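Local coordinates for branched-chain alpha-ketoacid decarboxylase (Lactococcus lactis, PDB 2VBF), which probably decarboxylates branched-chain and aromatic alpha-keto acids to aldehydes, using thiamine diphosphate and a magnesium ion, at residues Ser224-Glu238 / Phe292-Lys305. Residues are numbered along the deposited sequence; the frame is centred on the assembly and turned at random.
Sequences SLKNAQKPVVIAGHE and FVESADFILMLGVK
The carboxylate of Asp297 grips two successive backbone amides of the turn before strand 231-235. Asp297 OD2 takes Gln229 N at 2.8 Å on its syn lone pair. Asp297 OD1 takes Lys230 N at 2.9 Å, from above the carboxylate plane. A water gives hydrogen bonds to both Asp297 OD2 and Gln229 OE1. Without this carboxylate, as with an alanine here, the N-H groups of Gln229 and Lys230 would probably lose their acceptor and the turn would be freer to move. The extended Lys230 chain runs over one face of the Phe292 ring. Lys230 CE lies 3.6 Å from the centroid of the Phe292 ring, a CH-pi contact. Lys230 NZ adds a cation-pi contact and reaches Ser295 OG at 2.8 Å; that hydroxyl also bonds Asn291 O. Ser224 CB sits over the centre of the Phe298 ring, while Leu225 CD2 meets its edge at 3.6 Å from Phe298 CE2.

Strands 231-235 and 298-302 pair in parallel. Val232 and Ile234 each bond through N and O, to Phe298, Leu300 and Leu302; Gly236 N then bonds Leu302 O. Ile234 CD1 packs on Ile299 CG2 at 3.9 Å, on the face shared with Val232 and Met301. At the far end Gly303 O accepts Glu238 N, in helix 237-241, at 3.0 Å. Gly303 has positive phi, and a CB there would clash with Glu238.

The parallel strands run in the order 276-279, 259-261, 231-235, 298-302, 323-326, a Rossmann-like sheet in the central domain. Helices 212-227 and 287-295 lead into the paired strands and pack on opposite faces.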
loop_
_atom_site.group_PDB
_atom_site.type_symbol
_atom_site.label_atom_id
_atom_site.label_comp_id
_atom_site.label_asym_id
_atom_site.label_seq_id
_atom_site.Cartn_x
_atom_site.Cartn_y
_atom_site.Cartn_z
ATOM N N SER A 224 24.616 23.150 -34.155
ATOM C CA SER A 224 24.081 24.090 -33.180
ATOM C C SER A 224 25.079 24.397 -32.070
ATOM O O SER A 224 25.239 25.551 -31.670
ATOM C CB SER A 224 22.780 23.555 -32.585
ATOM O OG SER A 224 21.807 23.378 -33.595
ATOM N N LEU A 225 25.753 23.363 -31.575
ATOM C CA LEU A 225 26.700 23.543 -30.478
ATOM C C LEU A 225 27.921 24.354 -30.906
ATOM O O LEU A 225 28.407 25.184 -30.149
ATOM C CB LEU A 225 27.133 22.190 -29.890
ATOM C CG LEU A 225 26.095 21.503 -29.004
ATOM C CD1 LEU A 225 26.516 20.066 -28.691
ATOM C CD2 LEU A 225 25.828 22.328 -27.714
ATOM N N LYS A 226 28.408 24.105 -32.117
ATOM C CA LYS A 226 29.610 24.780 -32.616
ATOM C C LYS A 226 29.341 26.226 -33.008
ATOM O O LYS A 226 30.238 27.057 -32.908
ATOM C CB LYS A 226 30.221 24.003 -33.785
ATOM C CG LYS A 226 30.861 22.695 -33.354
ATOM C CD LYS A 226 31.346 21.864 -34.532
ATOM C CE LYS A 226 32.359 20.803 -34.086
ATOM N NZ LYS A 226 32.699 19.851 -35.183
ATOM N N ASN A 227 28.111 26.523 -33.428
ATOM C CA ASN A 227 27.705 27.888 -33.770
ATOM C C ASN A 227 27.233 28.716 -32.570
ATOM O O ASN A 227 27.161 29.944 -32.651
ATOM C CB ASN A 227 26.608 27.864 -34.841
ATOM C CG ASN A 227 27.105 27.351 -36.190
ATOM O OD1 ASN A 227 28.307 27.202 -36.410
ATOM N ND2 ASN A 227 26.172 27.082 -37.099
ATOM N N ALA A 228 26.907 28.057 -31.458
ATOM C CA ALA A 228 26.363 28.758 -30.297
ATOM C C ALA A 228 27.439 29.547 -29.554
ATOM O O ALA A 228 28.544 29.054 -29.360
ATOM C CB ALA A 228 25.685 27.767 -29.343
ATOM N N GLN A 229 27.103 30.772 -29.158
ATOM C CA GLN A 229 27.965 31.615 -28.332
ATOM C C GLN A 229 27.715 31.346 -26.845
ATOM O O GLN A 229 28.580 31.591 -26.006
ATOM C CB GLN A 229 27.693 33.098 -28.622
ATOM C CG GLN A 229 27.798 33.505 -30.098
ATOM C CD GLN A 229 27.684 35.016 -30.302
ATOM O OE1 GLN A 229 26.624 35.611 -30.085
ATOM N NE2 GLN A 229 28.779 35.639 -30.729
ATOM N N LYS A 230 26.508 30.871 -26.525
ATOM C CA LYS A 230 26.120 30.584 -25.152
ATOM C C LYS A 230 25.181 29.375 -25.097
ATOM O O LYS A 230 23.990 29.519 -24.834
ATOM C CB LYS A 230 25.446 31.803 -24.528
ATOM C CG LYS A 230 25.338 31.762 -23.016
ATOM C CD LYS A 230 24.690 33.039 -22.530
ATOM C CE LYS A 230 24.634 33.142 -21.037
ATOM N NZ LYS A 230 24.349 34.567 -20.661
ATOM N N PRO A 231 25.726 28.185 -25.348
ATOM C CA PRO A 231 24.899 26.990 -25.271
ATOM C C PRO A 231 24.640 26.594 -23.826
ATOM O O PRO A 231 25.435 26.914 -22.940
ATOM C CB PRO A 231 25.767 25.930 -25.948
ATOM C CG PRO A 231 27.154 26.336 -25.610
ATOM C CD PRO A 231 27.128 27.858 -25.671
ATOM N N VAL A 232 23.543 25.885 -23.587
ATOM C CA VAL A 232 23.322 25.260 -22.288
ATOM C C VAL A 232 22.696 23.882 -22.514
ATOM O O VAL A 232 21.843 23.697 -23.393
ATOM C CB VAL A 232 22.450 26.139 -21.341
ATOM C CG1 VAL A 232 21.003 26.183 -21.809
ATOM C CG2 VAL A 232 22.532 25.624 -19.874
ATOM N N VAL A 233 23.183 22.904 -21.755
ATOM C CA VAL A 233 22.621 21.560 -21.747
ATOM C C VAL A 233 21.748 21.438 -20.503
ATOM O O VAL A 233 22.125 21.898 -19.426
ATOM C CB VAL A 233 23.722 20.487 -21.706
ATOM C CG1 VAL A 233 23.109 19.069 -21.750
ATOM C CG2 VAL A 233 24.694 20.689 -22.853
ATOM N N ILE A 234 20.564 20.854 -20.654
ATOM C CA ILE A 234 19.734 20.529 -19.502
ATOM C C ILE A 234 19.541 19.006 -19.502
ATOM O O ILE A 234 19.000 18.449 -20.460
ATOM C CB ILE A 234 18.356 21.255 -19.527
ATOM C CG1 ILE A 234 18.524 22.756 -19.804
ATOM C CG2 ILE A 234 17.596 21.000 -18.211
ATOM C CD1 ILE A 234 17.210 23.536 -19.827
ATOM N N ALA A 235 20.016 18.331 -18.451
ATOM C CA ALA A 235 19.876 16.876 -18.330
ATOM C C ALA A 235 18.762 16.550 -17.331
ATOM O O ALA A 235 18.577 17.262 -16.344
ATOM C CB ALA A 235 21.181 16.234 -17.907
ATOM N N GLY A 236 18.020 15.477 -17.601
ATOM C CA GLY A 236 16.889 15.088 -16.771
ATOM C C GLY A 236 16.858 13.616 -16.412
ATOM O O GLY A 236 17.828 12.881 -16.629
ATOM N N HIS A 237 15.713 13.199 -15.871
ATOM C CA HIS A 237 15.596 11.912 -15.216
ATOM C C HIS A 237 15.771 10.752 -16.180
ATOM O O HIS A 237 16.191 9.694 -15.760
ATOM C CB HIS A 237 14.256 11.787 -14.473
ATOM C CG HIS A 237 13.070 11.675 -15.377
ATOM N ND1 HIS A 237 12.579 12.749 -16.086
ATOM C CD2 HIS A 237 12.289 10.617 -15.702
ATOM C CE1 HIS A 237 11.537 12.362 -16.796
ATOM N NE2 HIS A 237 11.340 11.070 -16.583
ATOM N N GLU A 238 15.454 10.933 -17.459
ATOM C CA GLU A 238 15.549 9.810 -18.400
ATOM C C GLU A 238 17.010 9.405 -18.646
ATOM O O GLU A 238 17.290 8.263 -19.019
ATOM C CB GLU A 238 14.788 10.101 -19.699
ATOM C CG GLU A 238 13.303 10.380 -19.475
ATOM C CD GLU A 238 12.513 10.603 -20.758
ATOM O OE1 GLU A 238 13.104 11.016 -21.782
ATOM O OE2 GLU A 238 11.293 10.338 -20.741
ATOM N N PHE A 292 21.377 32.946 -16.982
ATOM C CA PHE A 292 22.242 32.238 -17.906
ATOM C C PHE A 292 21.406 31.305 -18.776
ATOM O O PHE A 292 21.451 31.371 -20.014
ATOM C CB PHE A 292 23.314 31.439 -17.141
ATOM C CG PHE A 292 24.432 30.931 -18.017
ATOM C CD1 PHE A 292 25.677 31.547 -17.998
ATOM C CD2 PHE A 292 24.247 29.834 -18.854
ATOM C CE1 PHE A 292 26.710 31.091 -18.802
ATOM C CE2 PHE A 292 25.273 29.383 -19.679
ATOM C CZ PHE A 292 26.516 30.014 -19.647
ATOM N N VAL A 293 20.638 30.437 -18.121
ATOM C CA VAL A 293 19.806 29.461 -18.828
ATOM C C VAL A 293 18.839 30.134 -19.795
ATOM O O VAL A 293 18.717 29.710 -20.933
ATOM C CB VAL A 293 19.001 28.571 -17.860
ATOM C CG1 VAL A 293 18.051 27.634 -18.654
ATOM C CG2 VAL A 293 19.945 27.772 -16.972
ATOM N N GLU A 294 18.179 31.192 -19.337
ATOM C CA GLU A 294 17.124 31.863 -20.103
ATOM C C GLU A 294 17.644 32.846 -21.167
ATOM O O GLU A 294 16.862 33.348 -21.990
ATOM C CB GLU A 294 16.150 32.550 -19.135
ATOM C CG GLU A 294 15.483 31.542 -18.188
ATOM C CD GLU A 294 14.529 32.157 -17.181
ATOM O OE1 GLU A 294 14.401 33.406 -17.133
ATOM O OE2 GLU A 294 13.899 31.375 -16.438
ATOM N N SER A 295 18.946 33.126 -21.147
ATOM C CA SER A 295 19.603 33.911 -22.210
ATOM C C SER A 295 20.452 33.060 -23.183
ATOM O O SER A 295 20.992 33.589 -24.169
ATOM C CB SER A 295 20.471 35.009 -21.589
ATOM O OG SER A 295 21.600 34.478 -20.923
ATOM N N ALA A 296 20.566 31.754 -22.926
ATOM C CA ALA A 296 21.321 30.857 -23.804
ATOM C C ALA A 296 20.779 30.957 -25.226
ATOM O O ALA A 296 19.565 31.069 -25.411
ATOM C CB ALA A 296 21.232 29.400 -23.301
ATOM N N ASP A 297 21.673 30.950 -26.220
ATOM C CA ASP A 297 21.251 31.002 -27.632
ATOM C C ASP A 297 20.964 29.627 -28.254
ATOM O O ASP A 297 20.447 29.544 -29.359
ATOM C CB ASP A 297 22.240 31.809 -28.492
ATOM C CG ASP A 297 23.637 31.244 -28.506
ATOM O OD1 ASP A 297 23.966 30.313 -27.734
ATOM O OD2 ASP A 297 24.440 31.773 -29.306
ATOM N N PHE A 298 21.296 28.559 -27.537
ATOM C CA PHE A 298 20.927 27.203 -27.940
ATOM C C PHE A 298 20.746 26.375 -26.681
ATOM O O PHE A 298 21.565 26.458 -25.772
ATOM C CB PHE A 298 21.999 26.560 -28.824
ATOM C CG PHE A 298 21.764 25.092 -29.082
ATOM C CD1 PHE A 298 20.634 24.681 -29.771
ATOM C CD2 PHE A 298 22.647 24.121 -28.610
ATOM C CE1 PHE A 298 20.398 23.354 -30.008
ATOM C CE2 PHE A 298 22.414 22.778 -28.846
ATOM C CZ PHE A 298 21.288 22.388 -29.543
ATOM N N ILE A 299 19.678 25.582 -26.639
ATOM C CA ILE A 299 19.386 24.709 -25.504
ATOM C C ILE A 299 19.282 23.275 -26.011
ATOM O O ILE A 299 18.502 22.997 -26.926
ATOM C CB ILE A 299 18.055 25.065 -24.825
ATOM C CG1 ILE A 299 18.037 26.532 -24.384
ATOM C CG2 ILE A 299 17.798 24.122 -23.629
ATOM C CD1 ILE A 299 16.649 27.079 -24.169
ATOM N N LEU A 300 20.073 22.385 -25.415
ATOM C CA LEU A 300 19.970 20.938 -25.639
ATOM C C LEU A 300 19.401 20.286 -24.372
ATOM O O LEU A 300 20.074 20.272 -23.320
ATOM C CB LEU A 300 21.345 20.352 -25.956
ATOM C CG LEU A 300 21.472 18.839 -26.180
ATOM C CD1 LEU A 300 20.656 18.410 -27.409
ATOM C CD2 LEU A 300 22.932 18.422 -26.332
ATOM N N MET A 301 18.164 19.785 -24.450
ATOM C CA MET A 301 17.571 19.037 -23.331
ATOM C C MET A 301 17.690 17.538 -23.583
ATOM O O MET A 301 17.299 17.038 -24.652
ATOM C CB MET A 301 16.098 19.390 -23.106
ATOM C CG MET A 301 15.842 20.862 -22.843
ATOM S SD MET A 301 14.467 21.156 -21.696
ATOM C CE MET A 301 13.102 20.259 -22.438
ATOM N N LEU A 302 18.229 16.827 -22.598
ATOM C CA LEU A 302 18.426 15.384 -22.678
ATOM C C LEU A 302 17.629 14.711 -21.574
ATOM O O LEU A 302 18.014 14.761 -20.410
ATOM C CB LEU A 302 19.899 15.038 -22.515
ATOM C CG LEU A 302 20.845 15.706 -23.508
ATOM C CD1 LEU A 302 22.285 15.334 -23.203
ATOM C CD2 LEU A 302 20.484 15.310 -24.911
ATOM N N GLY A 303 16.518 14.093 -21.950
ATOM C CA GLY A 303 15.715 13.306 -21.019
ATOM C C GLY A 303 14.994 14.074 -19.931
ATOM O O GLY A 303 14.827 13.568 -18.819
ATOM N N VAL A 304 14.557 15.283 -20.261
ATOM C CA VAL A 304 13.925 16.202 -19.313
ATOM C C VAL A 304 12.395 16.193 -19.423
ATOM O O VAL A 304 11.855 16.130 -20.522
ATOM C CB VAL A 304 14.431 17.632 -19.568
ATOM C CG1 VAL A 304 13.660 18.645 -18.729
ATOM C CG2 VAL A 304 15.926 17.712 -19.294
ATOM N N LYS A 305 11.703 16.274 -18.290
ATOM C CA LYS A 305 10.280 16.565 -18.306
ATOM C C LYS A 305 10.013 17.698 -17.337
ATOM O O LYS A 305 10.444 17.646 -16.190
ATOM C CB LYS A 305 9.406 15.349 -17.983
ATOM C CG LYS A 305 9.432 14.280 -19.073
ATOM C CD LYS A 305 8.387 13.199 -18.846
ATOM C CE LYS A 305 8.360 12.190 -19.984
ATOM N NZ LYS A 305 7.352 11.105 -19.785
HETATM O O HOH W 1 24.377 34.440 -29.448
HETATM O O HOH W 2 13.518 15.496 -16.001
HETATM O O HOH W 3 9.859 9.112 -19.022
HETATM O O HOH W 4 9.212 9.851 -17.240
#